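PDB 3RJA: carbohydrate oxidase from Microdochium nivale, which oxidises the C1 hydroxyl of mono-, oligo- and polysaccharides with its FAD cofactor, passing the electrons to molecular oxygen and producing lactones and hydrogen peroxide. Local coordinates for residues 61-66 with 194-199; 51-56 with 164-169; 171-176 with 181-186; 4-9 with 56-61. One frame throughout, in Å; residues are numbered along the deposited sequence.

Interaction 1 of 4, residues 61-66 with 194-199; sequences LKVSAK and FGIVAV. With FAD (flavin-adenine dinucleotide), chain B.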
# COMPACT_ATOMS: atom_id res chain seq x y z
N LEU A 61 -8.70 -24.51 -10.90
CA LEU A 61 -7.47 -23.81 -10.55
C LEU A 61 -7.79 -22.63 -9.62
O LEU A 61 -8.89 -22.06 -9.70
CB LEU A 61 -6.78 -23.30 -11.82
CG LEU A 61 -6.45 -24.32 -12.92
CD1 LEU A 61 -5.98 -23.61 -14.21
CD2 LEU A 61 -5.37 -25.34 -12.46
N LYS A 62 -6.84 -22.25 -8.78
CA LYS A 62 -6.91 -20.95 -8.09
C LYS A 62 -6.46 -19.87 -9.07
O LYS A 62 -5.58 -20.10 -9.95
CB LYS A 62 -6.03 -20.93 -6.82
CG LYS A 62 -6.33 -22.08 -5.82
CD LYS A 62 -7.84 -22.17 -5.54
CE LYS A 62 -8.17 -23.10 -4.34
NZ LYS A 62 -9.61 -23.04 -3.96
N VAL A 63 -7.08 -18.70 -8.95
CA VAL A 63 -6.71 -17.59 -9.81
C VAL A 63 -6.26 -16.35 -9.02
O VAL A 63 -6.89 -15.97 -8.04
CB VAL A 63 -7.79 -17.33 -10.93
CG1 VAL A 63 -9.16 -17.39 -10.39
CG2 VAL A 63 -7.56 -16.01 -11.67
N SER A 64 -5.14 -15.76 -9.42
CA SER A 64 -4.68 -14.55 -8.74
C SER A 64 -4.42 -13.42 -9.74
O SER A 64 -3.78 -13.64 -10.79
CB SER A 64 -3.46 -14.88 -7.88
OG SER A 64 -3.83 -15.78 -6.81
N ALA A 65 -4.90 -12.21 -9.43
CA ALA A 65 -4.60 -11.03 -10.29
C ALA A 65 -3.28 -10.36 -9.89
O ALA A 65 -2.96 -10.25 -8.70
CB ALA A 65 -5.72 -10.05 -10.24
N LYS A 66 -2.49 -9.94 -10.87
CA LYS A 66 -1.27 -9.18 -10.60
C LYS A 66 -1.43 -7.88 -11.36
O LYS A 66 -1.64 -7.91 -12.56
CB LYS A 66 0.01 -9.92 -11.07
CG LYS A 66 1.32 -9.24 -10.59
CD LYS A 66 2.51 -10.25 -10.44
CE LYS A 66 3.16 -10.58 -11.80
NZ LYS A 66 3.73 -9.40 -12.46
N PHE A 194 -12.42 -10.50 -3.02
CA PHE A 194 -13.81 -10.61 -3.50
C PHE A 194 -14.06 -10.73 -4.98
O PHE A 194 -15.19 -10.97 -5.39
CB PHE A 194 -14.66 -9.50 -2.88
CG PHE A 194 -14.54 -9.46 -1.37
CD1 PHE A 194 -15.06 -10.51 -0.60
CD2 PHE A 194 -13.84 -8.41 -0.72
CE1 PHE A 194 -14.91 -10.52 0.81
CE2 PHE A 194 -13.67 -8.42 0.70
CZ PHE A 194 -14.22 -9.47 1.45
N GLY A 195 -13.01 -10.56 -5.78
CA GLY A 195 -13.10 -10.74 -7.24
C GLY A 195 -11.93 -10.07 -7.86
O GLY A 195 -10.96 -9.75 -7.16
N ILE A 196 -11.98 -9.84 -9.17
CA ILE A 196 -10.89 -9.09 -9.84
C ILE A 196 -11.52 -7.76 -10.29
O ILE A 196 -12.46 -7.76 -11.12
CB ILE A 196 -10.28 -9.89 -10.99
CG1 ILE A 196 -9.70 -11.20 -10.45
CG2 ILE A 196 -9.21 -9.04 -11.76
CD1 ILE A 196 -9.19 -12.17 -11.48
N VAL A 197 -11.09 -6.65 -9.70
CA VAL A 197 -11.61 -5.35 -10.11
C VAL A 197 -11.14 -5.08 -11.53
O VAL A 197 -9.93 -5.19 -11.83
CB VAL A 197 -11.18 -4.19 -9.18
CG1 VAL A 197 -11.72 -2.82 -9.72
CG2 VAL A 197 -11.68 -4.45 -7.73
N ALA A 198 -12.10 -4.75 -12.41
CA ALA A 198 -11.86 -4.55 -13.85
C ALA A 198 -11.89 -3.06 -14.23
O ALA A 198 -11.30 -2.67 -15.24
CB ALA A 198 -12.92 -5.32 -14.69
N VAL A 199 -12.59 -2.25 -13.43
CA VAL A 199 -12.58 -0.79 -13.60
C VAL A 199 -12.66 -0.15 -12.22
O VAL A 199 -13.51 -0.55 -11.39
CB VAL A 199 -13.78 -0.26 -14.45
CG1 VAL A 199 -13.72 1.26 -14.65
CG2 VAL A 199 -13.88 -0.97 -15.82
PA FAD B . 0.09 -6.77 -6.80
O1A FAD B . -0.13 -6.84 -8.29
O2A FAD B . 1.24 -7.61 -6.29
O5B FAD B . -1.25 -7.23 -6.05
C5B FAD B . -1.39 -7.01 -4.66
C4B FAD B . -2.64 -7.76 -4.16
O4B FAD B . -3.81 -7.21 -4.78
C3B FAD B . -2.63 -9.25 -4.52
O3B FAD B . -3.39 -9.96 -3.55
C2B FAD B . -3.39 -9.25 -5.84
O2B FAD B . -3.97 -10.47 -6.23
C1B FAD B . -4.45 -8.19 -5.54
N9A FAD B . -4.93 -7.59 -6.78
C8A FAD B . -4.17 -7.09 -7.84
N7A FAD B . -5.05 -6.63 -8.77
C5A FAD B . -6.30 -6.81 -8.33
C6A FAD B . -7.55 -6.52 -8.89
N6A FAD B . -7.64 -5.93 -10.11
N1A FAD B . -8.68 -6.82 -8.16
C2A FAD B . -8.58 -7.43 -6.91
N3A FAD B . -7.35 -7.76 -6.37
C4A FAD B . -6.24 -7.43 -7.08
N1 FAD B . 2.01 1.42 0.08
C2 FAD B . 1.40 2.57 0.59
O2 FAD B . 0.31 2.53 1.17
N3 FAD B . 2.05 3.78 0.37
C4 FAD B . 3.18 3.95 -0.42
O4 FAD B . 3.63 5.10 -0.66
C4X FAD B . 3.82 2.69 -0.90
N5 FAD B . 4.91 2.75 -1.64
C5X FAD B . 5.47 1.61 -2.18
C6 FAD B . 6.59 1.70 -3.05
C7 FAD B . 7.07 0.58 -3.71
C7M FAD B . 8.30 0.69 -4.64
C8 FAD B . 6.35 -0.63 -3.62
C8M FAD B . 6.82 -1.87 -4.34
C9 FAD B . 5.29 -0.75 -2.72
C9A FAD B . 4.82 0.37 -2.01
N10 FAD B . 3.66 0.31 -1.20
C10 FAD B . 3.18 1.45 -0.56
C1' FAD B . 2.97 -1.00 -1.00
C2' FAD B . 1.81 -1.16 -1.97
O2' FAD B . 0.73 -0.33 -1.55
C3' FAD B . 1.33 -2.59 -1.98
O3' FAD B . 2.41 -3.47 -2.23
C4' FAD B . 0.22 -2.76 -3.03
O4' FAD B . -0.60 -3.83 -2.66
C5' FAD B . 0.80 -2.97 -4.43
O5' FAD B . -0.25 -3.09 -5.36
P FAD B . 0.05 -3.83 -6.77
O1P FAD B . -1.16 -3.77 -7.66
O2P FAD B . 1.30 -3.22 -7.41
O3P FAD B . 0.39 -5.30 -6.23
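Val-63 and Ala-65 on strand 63-66 meet Ile-196 on strand 196-206, in the FAD-binding domain of the PCMH type, where two sheets converge around the adenosine end of the cofactor. Between the protein segments the contact is purely apolar. Ile-196 uses two branches: CD1 reaches CG2 of Val-63 at 4.2 Å, while CG2, anti to the backbone N, lies 3.9 Å from CB of Ala-65. Helix 46-58 seals the same patch through Ile-49 and Val-53, which lean on Ile-196, and Ala-56, which touches Val-63.

The cofactor supplies the second layer of packing. The methyl group of Ala-65 sits over the adenine, 3.8 Å from FAD N7A, and CG2 of Ile-196 comes 3.9 Å from FAD N6A, so the flat base packs against the apolar cluster.

Polar recognition is left to the backbone. Val-197 reads adenine with a donor and acceptor pair: its N gives a hydrogen bond to FAD N1A at 2.9 Å, with an angle of 159° at the hydrogen, and its O takes one from the exocyclic amine. On the other strand the ribose is fixed by a hydrogen bond from FAD O2B to the carbonyl O of Ala-65, only 2.7 Å long.

Interaction 2 of 4, residues 51-56 with 164-169; sequences SAVQCA and TVVLAD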
# COMPACT_ATOMS: atom_id res chain seq x y z
N SER A 51 -13.23 -14.43 -19.02
CA SER A 51 -12.95 -15.72 -19.62
C SER A 51 -11.85 -16.47 -18.83
O SER A 51 -11.91 -17.72 -18.71
CB SER A 51 -12.48 -15.50 -21.06
OG SER A 51 -13.53 -14.93 -21.83
N ALA A 52 -10.86 -15.73 -18.33
CA ALA A 52 -9.79 -16.35 -17.54
C ALA A 52 -10.39 -16.97 -16.27
O ALA A 52 -10.06 -18.09 -15.94
CB ALA A 52 -8.65 -15.34 -17.21
N VAL A 53 -11.28 -16.26 -15.60
CA VAL A 53 -11.95 -16.79 -14.41
C VAL A 53 -12.81 -18.04 -14.76
O VAL A 53 -12.81 -19.02 -14.01
CB VAL A 53 -12.73 -15.65 -13.66
CG1 VAL A 53 -13.67 -16.17 -12.56
CG2 VAL A 53 -11.73 -14.64 -13.07
N GLN A 54 -13.49 -18.04 -15.91
CA GLN A 54 -14.17 -19.24 -16.42
C GLN A 54 -13.24 -20.47 -16.57
O GLN A 54 -13.57 -21.58 -16.11
CB GLN A 54 -14.79 -18.95 -17.79
CG GLN A 54 -16.12 -18.24 -17.79
CD GLN A 54 -16.77 -18.32 -19.17
OE1 GLN A 54 -16.34 -17.65 -20.13
NE2 GLN A 54 -17.81 -19.15 -19.28
N CYS A 55 -12.09 -20.29 -17.22
CA CYS A 55 -11.10 -21.39 -17.37
C CYS A 55 -10.65 -21.94 -16.01
O CYS A 55 -10.51 -23.18 -15.83
CB CYS A 55 -9.88 -20.90 -18.18
SG CYS A 55 -10.28 -20.69 -19.92
N ALA A 56 -10.41 -21.03 -15.08
CA ALA A 56 -9.98 -21.42 -13.74
C ALA A 56 -11.05 -22.34 -13.14
O ALA A 56 -10.72 -23.42 -12.62
CB ALA A 56 -9.78 -20.20 -12.86
N THR A 164 -16.24 -1.87 -11.23
CA THR A 164 -16.76 -2.98 -11.98
C THR A 164 -15.95 -4.18 -11.52
O THR A 164 -14.72 -4.10 -11.42
CB THR A 164 -16.59 -2.75 -13.50
OG1 THR A 164 -17.29 -1.54 -13.86
CG2 THR A 164 -17.19 -3.90 -14.31
N VAL A 165 -16.60 -5.28 -11.21
CA VAL A 165 -15.87 -6.40 -10.61
C VAL A 165 -16.24 -7.69 -11.33
O VAL A 165 -17.42 -7.96 -11.57
CB VAL A 165 -16.20 -6.55 -9.11
CG1 VAL A 165 -15.29 -7.58 -8.43
CG2 VAL A 165 -16.12 -5.23 -8.40
N VAL A 166 -15.23 -8.50 -11.64
CA VAL A 166 -15.45 -9.89 -12.11
C VAL A 166 -15.47 -10.81 -10.89
O VAL A 166 -14.47 -10.89 -10.15
CB VAL A 166 -14.32 -10.34 -13.09
CG1 VAL A 166 -14.52 -11.82 -13.53
CG2 VAL A 166 -14.27 -9.43 -14.28
N LEU A 167 -16.60 -11.49 -10.68
CA LEU A 167 -16.74 -12.38 -9.51
C LEU A 167 -16.20 -13.77 -9.78
O LEU A 167 -15.97 -14.11 -10.94
CB LEU A 167 -18.21 -12.47 -9.05
CG LEU A 167 -18.90 -11.16 -8.69
CD1 LEU A 167 -20.34 -11.40 -8.18
CD2 LEU A 167 -18.08 -10.32 -7.69
N ALA A 168 -16.10 -14.59 -8.72
CA ALA A 168 -15.60 -15.98 -8.83
C ALA A 168 -16.42 -16.89 -9.75
O ALA A 168 -15.89 -17.83 -10.38
CB ALA A 168 -15.45 -16.61 -7.43
N ASP A 169 -17.72 -16.61 -9.85
CA ASP A 169 -18.60 -17.38 -10.72
C ASP A 169 -18.59 -16.90 -12.17
O ASP A 169 -19.35 -17.43 -13.00
CB ASP A 169 -20.02 -17.41 -10.16
CG ASP A 169 -20.72 -16.03 -10.16
OD1 ASP A 169 -20.15 -15.01 -10.61
OD2 ASP A 169 -21.88 -15.99 -9.69
O HOH W 1 -15.73 -18.74 -13.18
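Helix 46-58 of the FAD-binding domain packs against the end of strand 160-166 and the turn that follows it, and Val-53 is the side chain with which the helix makes the contact. Its two methyl groups do different jobs. CG2 meets CG1 of Val-166 at 4.0 Å, methyl against methyl. CG1, held anti to the backbone N (chi1 169°), is directed at the turn instead and lies 3.5 Å from Leu-167 O and equally 3.5 Å from Ala-168 O, so it touches main chain rather than another side chain. Val-53 also leans on Ile-196 of the neighbouring strand, which places it in the wedge between helix and sheet.

At the edge of this patch one water joins the two backbones. It donates to Ala-168 O at 2.9 Å and, more weakly, to Val-53 O at 3.0 Å. Two residues on, Cys-55 points off another face of the helix, where its disulfide with Cys-6 ties helix 46-58 to helix 2-9.

Direct contact is thus apolar or carbon against carbonyl. The one polar link passes through the water, a good donor to Ala-168 O and a weak one to Val-53 O, where the segments offer each other none.

Interaction 3 of 4, residues 171-176 with 181-186; sequences RIVEAS and ADLFWG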
# COMPACT_ATOMS: atom_id res chain seq x y z
N ARG A 171 -19.52 -13.82 -13.30
CA ARG A 171 -20.36 -12.64 -13.53
C ARG A 171 -19.60 -11.31 -13.39
O ARG A 171 -18.65 -11.17 -12.60
CB ARG A 171 -21.56 -12.62 -12.59
CG ARG A 171 -22.56 -13.73 -12.87
CD ARG A 171 -23.77 -13.57 -12.00
NE ARG A 171 -23.48 -13.76 -10.57
CZ ARG A 171 -23.79 -12.89 -9.61
NH1 ARG A 171 -24.36 -11.72 -9.92
NH2 ARG A 171 -23.50 -13.18 -8.34
N ILE A 172 -20.02 -10.33 -14.17
CA ILE A 172 -19.48 -8.99 -14.03
C ILE A 172 -20.54 -8.15 -13.33
O ILE A 172 -21.69 -8.15 -13.77
CB ILE A 172 -19.17 -8.39 -15.40
CG1 ILE A 172 -18.10 -9.25 -16.12
CG2 ILE A 172 -18.78 -6.90 -15.25
CD1 ILE A 172 -17.98 -8.98 -17.64
N VAL A 173 -20.18 -7.49 -12.23
CA VAL A 173 -21.14 -6.68 -11.46
C VAL A 173 -20.56 -5.31 -11.13
O VAL A 173 -19.34 -5.13 -11.07
CB VAL A 173 -21.60 -7.38 -10.13
CG1 VAL A 173 -22.22 -8.75 -10.40
CG2 VAL A 173 -20.46 -7.45 -9.09
N GLU A 174 -21.45 -4.34 -10.93
CA GLU A 174 -21.07 -3.03 -10.42
C GLU A 174 -21.25 -3.02 -8.90
O GLU A 174 -22.14 -3.68 -8.36
CB GLU A 174 -21.94 -1.94 -11.05
CG GLU A 174 -22.00 -1.93 -12.57
CD GLU A 174 -20.64 -1.69 -13.22
OE1 GLU A 174 -19.84 -0.92 -12.67
OE2 GLU A 174 -20.38 -2.28 -14.28
N ALA A 175 -20.38 -2.26 -8.23
CA ALA A 175 -20.49 -2.04 -6.80
C ALA A 175 -20.25 -0.58 -6.48
O ALA A 175 -19.40 0.08 -7.08
CB ALA A 175 -19.52 -2.93 -6.01
N SER A 176 -21.01 -0.05 -5.52
CA SER A 176 -20.95 1.36 -5.19
C SER A 176 -21.79 1.53 -3.96
O SER A 176 -22.30 0.54 -3.44
CB SER A 176 -21.49 2.24 -6.34
OG SER A 176 -22.92 2.22 -6.34
N ALA A 181 -23.64 -2.61 -2.18
CA ALA A 181 -22.91 -1.83 -1.18
C ALA A 181 -22.09 -2.70 -0.20
O ALA A 181 -21.05 -2.24 0.33
CB ALA A 181 -23.86 -0.83 -0.43
N ASP A 182 -22.52 -3.96 -0.02
CA ASP A 182 -21.78 -4.91 0.78
C ASP A 182 -20.46 -5.33 0.11
O ASP A 182 -19.41 -5.41 0.78
CB ASP A 182 -22.64 -6.14 1.17
CG ASP A 182 -23.20 -6.94 -0.04
OD1 ASP A 182 -23.40 -6.39 -1.17
OD2 ASP A 182 -23.49 -8.12 0.16
N LEU A 183 -20.52 -5.57 -1.21
CA LEU A 183 -19.33 -5.89 -1.99
C LEU A 183 -18.39 -4.68 -1.98
O LEU A 183 -17.19 -4.82 -1.75
CB LEU A 183 -19.70 -6.25 -3.43
CG LEU A 183 -18.56 -6.56 -4.40
CD1 LEU A 183 -17.60 -7.61 -3.85
CD2 LEU A 183 -19.14 -7.02 -5.76
N PHE A 184 -18.98 -3.51 -2.23
CA PHE A 184 -18.28 -2.22 -2.24
C PHE A 184 -17.47 -2.00 -0.95
O PHE A 184 -16.31 -1.56 -0.98
CB PHE A 184 -19.31 -1.09 -2.44
CG PHE A 184 -18.72 0.24 -2.78
CD1 PHE A 184 -17.88 0.38 -3.89
CD2 PHE A 184 -19.01 1.35 -2.01
CE1 PHE A 184 -17.32 1.61 -4.20
CE2 PHE A 184 -18.47 2.58 -2.32
CZ PHE A 184 -17.65 2.72 -3.43
N TRP A 185 -18.09 -2.34 0.18
CA TRP A 185 -17.46 -2.20 1.49
C TRP A 185 -16.19 -3.08 1.59
O TRP A 185 -15.12 -2.60 1.99
CB TRP A 185 -18.48 -2.60 2.58
CG TRP A 185 -18.02 -2.43 4.00
CD1 TRP A 185 -18.14 -1.31 4.77
CD2 TRP A 185 -17.37 -3.41 4.83
NE1 TRP A 185 -17.62 -1.53 6.02
CE2 TRP A 185 -17.15 -2.81 6.10
CE3 TRP A 185 -16.99 -4.75 4.65
CZ2 TRP A 185 -16.55 -3.50 7.18
CZ3 TRP A 185 -16.40 -5.45 5.74
CH2 TRP A 185 -16.17 -4.81 6.97
N GLY A 186 -16.33 -4.35 1.19
CA GLY A 186 -15.20 -5.27 1.14
C GLY A 186 -14.12 -4.87 0.15
O GLY A 186 -12.93 -5.04 0.43
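Ser-176 lays its backbone across the ring of Phe-184 where strand 172-176, at the edge of the antiparallel sheet of the FAD-binding domain, turns through a short loop into helix 181-190. The helix then crosses the strand at -73°, with the two axes approaching to 6.1 Å.

The tight part is formed by small strand residues meeting the first turns of the helix. CA of Ser-176 stands 3.5 Å from the centroid of the Phe-184 ring and 13° off its normal, a CH-pi contact over the face, while the carbonyl O of Ala-175 approaches ring atom CD1 obliquely at 3.5 Å. The anti arrangement of CG and backbone N in Phe-184 (chi1 -167°) lays the ring against the backbone of Ser-176. Further back, the methyl of Ala-175 rests 4.0 Å from CB of Phe-184 and also touches Leu-183, whose CD2 crosses to CG2 of Val-173 at 3.6 Å. Leu-183 also meets Phe-194 and Phe-457, and both it and Ala-175 are buried.

The solvent side is the loop end, where Ala-181 is exposed. What joins the segments there is a short CA-H...O contact, CA of Ala-181 lying 3.3 Å from Ser-176 O. The side chain of Ser-176 leaves its CA away from the helix, and its hydroxyl bonds to Thr-178 N within the loop.

Strand and helix therefore hold together through methyl packing, ring face and polarised C-H groups. The serine's stronger polar bond stays within the loop, consistent with a role in ordering the connection instead of bridging the two elements.

Interaction 4 of 4, residues 4-9 with 56-61; sequences EACLSA and AKKLNL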
# COMPACT_ATOMS: atom_id res chain seq x y z
N GLU A 4 -3.78 -23.56 -21.20
CA GLU A 4 -3.40 -22.77 -22.39
C GLU A 4 -4.51 -22.88 -23.46
O GLU A 4 -4.99 -21.89 -24.00
CB GLU A 4 -2.07 -23.26 -22.98
CG GLU A 4 -0.81 -23.01 -22.11
CD GLU A 4 -0.65 -23.99 -20.95
OE1 GLU A 4 -1.35 -25.03 -20.94
OE2 GLU A 4 0.18 -23.73 -20.06
N ALA A 5 -4.93 -24.11 -23.75
CA ALA A 5 -5.98 -24.37 -24.75
C ALA A 5 -7.25 -23.61 -24.38
O ALA A 5 -7.85 -22.97 -25.22
CB ALA A 5 -6.27 -25.86 -24.83
N CYS A 6 -7.61 -23.67 -23.10
CA CYS A 6 -8.83 -23.00 -22.61
C CYS A 6 -8.77 -21.50 -22.83
O CYS A 6 -9.74 -20.90 -23.27
CB CYS A 6 -9.08 -23.28 -21.12
SG CYS A 6 -10.66 -22.61 -20.53
N LEU A 7 -7.64 -20.89 -22.48
CA LEU A 7 -7.48 -19.46 -22.61
C LEU A 7 -7.47 -19.05 -24.09
O LEU A 7 -8.09 -18.06 -24.48
CB LEU A 7 -6.18 -19.00 -21.91
CG LEU A 7 -6.21 -19.07 -20.39
CD1 LEU A 7 -4.80 -18.93 -19.80
CD2 LEU A 7 -7.21 -18.06 -19.77
N SER A 8 -6.77 -19.82 -24.91
CA SER A 8 -6.66 -19.51 -26.34
C SER A 8 -8.01 -19.64 -27.06
O SER A 8 -8.33 -18.81 -27.89
CB SER A 8 -5.59 -20.36 -26.99
OG SER A 8 -4.34 -19.75 -26.79
N ALA A 9 -8.79 -20.67 -26.71
CA ALA A 9 -10.15 -20.87 -27.23
C ALA A 9 -11.06 -19.69 -26.97
O ALA A 9 -11.95 -19.42 -27.77
CB ALA A 9 -10.79 -22.14 -26.62
N ALA A 56 -10.41 -21.03 -15.08
CA ALA A 56 -9.98 -21.42 -13.74
C ALA A 56 -11.05 -22.34 -13.14
O ALA A 56 -10.72 -23.42 -12.62
CB ALA A 56 -9.78 -20.20 -12.86
N LYS A 57 -12.32 -21.93 -13.25
CA LYS A 57 -13.44 -22.75 -12.76
C LYS A 57 -13.51 -24.12 -13.46
O LYS A 57 -13.69 -25.16 -12.81
CB LYS A 57 -14.79 -22.02 -12.93
CG LYS A 57 -15.97 -22.91 -12.49
CD LYS A 57 -17.30 -22.22 -12.70
CE LYS A 57 -18.46 -23.16 -12.39
NZ LYS A 57 -19.72 -22.42 -12.55
N LYS A 58 -13.35 -24.12 -14.78
CA LYS A 58 -13.38 -25.37 -15.57
C LYS A 58 -12.30 -26.39 -15.15
O LYS A 58 -12.56 -27.59 -15.10
CB LYS A 58 -13.23 -25.04 -17.06
CG LYS A 58 -13.44 -26.23 -17.98
CD LYS A 58 -12.83 -25.99 -19.37
CE LYS A 58 -13.50 -26.86 -20.45
NZ LYS A 58 -14.91 -26.38 -20.75
N LEU A 59 -11.09 -25.90 -14.84
CA LEU A 59 -9.94 -26.76 -14.62
C LEU A 59 -9.61 -26.91 -13.12
O LEU A 59 -8.55 -27.45 -12.76
CB LEU A 59 -8.73 -26.26 -15.42
CG LEU A 59 -8.99 -26.21 -16.94
CD1 LEU A 59 -7.89 -25.47 -17.68
CD2 LEU A 59 -9.20 -27.60 -17.55
N ASN A 60 -10.53 -26.46 -12.27
CA ASN A 60 -10.30 -26.37 -10.82
C ASN A 60 -8.96 -25.73 -10.42
O ASN A 60 -8.17 -26.32 -9.68
CB ASN A 60 -10.48 -27.73 -10.13
CG ASN A 60 -10.77 -27.58 -8.63
OD1 ASN A 60 -11.25 -26.53 -8.15
ND2 ASN A 60 -10.47 -28.63 -7.89
N LEU A 61 -8.70 -24.51 -10.90
CA LEU A 61 -7.47 -23.81 -10.55
C LEU A 61 -7.79 -22.63 -9.62
O LEU A 61 -8.89 -22.06 -9.70
CB LEU A 61 -6.78 -23.30 -11.82
CG LEU A 61 -6.45 -24.32 -12.92
CD1 LEU A 61 -5.98 -23.61 -14.21
CD2 LEU A 61 -5.37 -25.34 -12.46
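Cys-6 leans its side chain on Lys-58 and Leu-59, joining the amino-terminal helix 2-9 to the end of helix 46-58 at the surface of the protein. All three side chains have their first bond directed at the partner segment.

In Cys-6 the sulfur lies opposite the backbone N (chi1 -174°), and this carries it across to Cys-55, its disulfide partner one turn before Lys-58 and Leu-59. The same rotamer brings SG to 4.2 Å from CD of Lys-58. That lysine runs extended through its first three torsions, its CD methylene lying beside the sulfur, and bends only at the last one (chi4 72°), beyond the point of contact. Leu-59 meets the cysteine nearer its base: with chi1 at -59°, its CD1 ends 4.2 Å from CB of Cys-6. Ala-2 and Ile-3 of the amino-terminal helix touch Leu-59 as well.

Just beyond Leu-59 the chain leaves the helix in a Schellman motif. Leu-61 N bonds back to Ala-56 O at 2.9 Å, a weaker bond joins Asn-60 N to Lys-57 O, and Asn-60 takes the left-handed conformation that reverses the chain. The turn leads on toward strand 63-66, with Leu-61 also touching Ile-3.

Chemically the contact is modest, resting on dispersion: sulfur against a lysine methylene, and cysteine CB against a leucine methyl. The strong link is the disulfide to Cys-55, beside which the lysine methylene lies; the amine of Lys-58 makes no contact with segment 4-9.

Helix 46-58 connects three of the contacts. Interactions 2 and 4 share Ala-56, and the disulfide from Cys-55 SG to Cys-6 SG, 2.1 Å long, passes directly from one to the other. Interactions 1 and 2 have centres about 7 Å apart and meet through the sheet, where Ile-196 N lies 2.9 Å from Val-166 O. Interaction 3 joins the same sheet by way of Val-165 N and Val-173 O, 2.7 Å apart, and touches interaction 1 where Leu-183 meets Phe-194. Interaction 1 holds the FAD adenosine itself; the side chains of Val-166 and Leu-183 stand about 8 and 10 Å from the cofactor, while interaction 4 lies at the periphery.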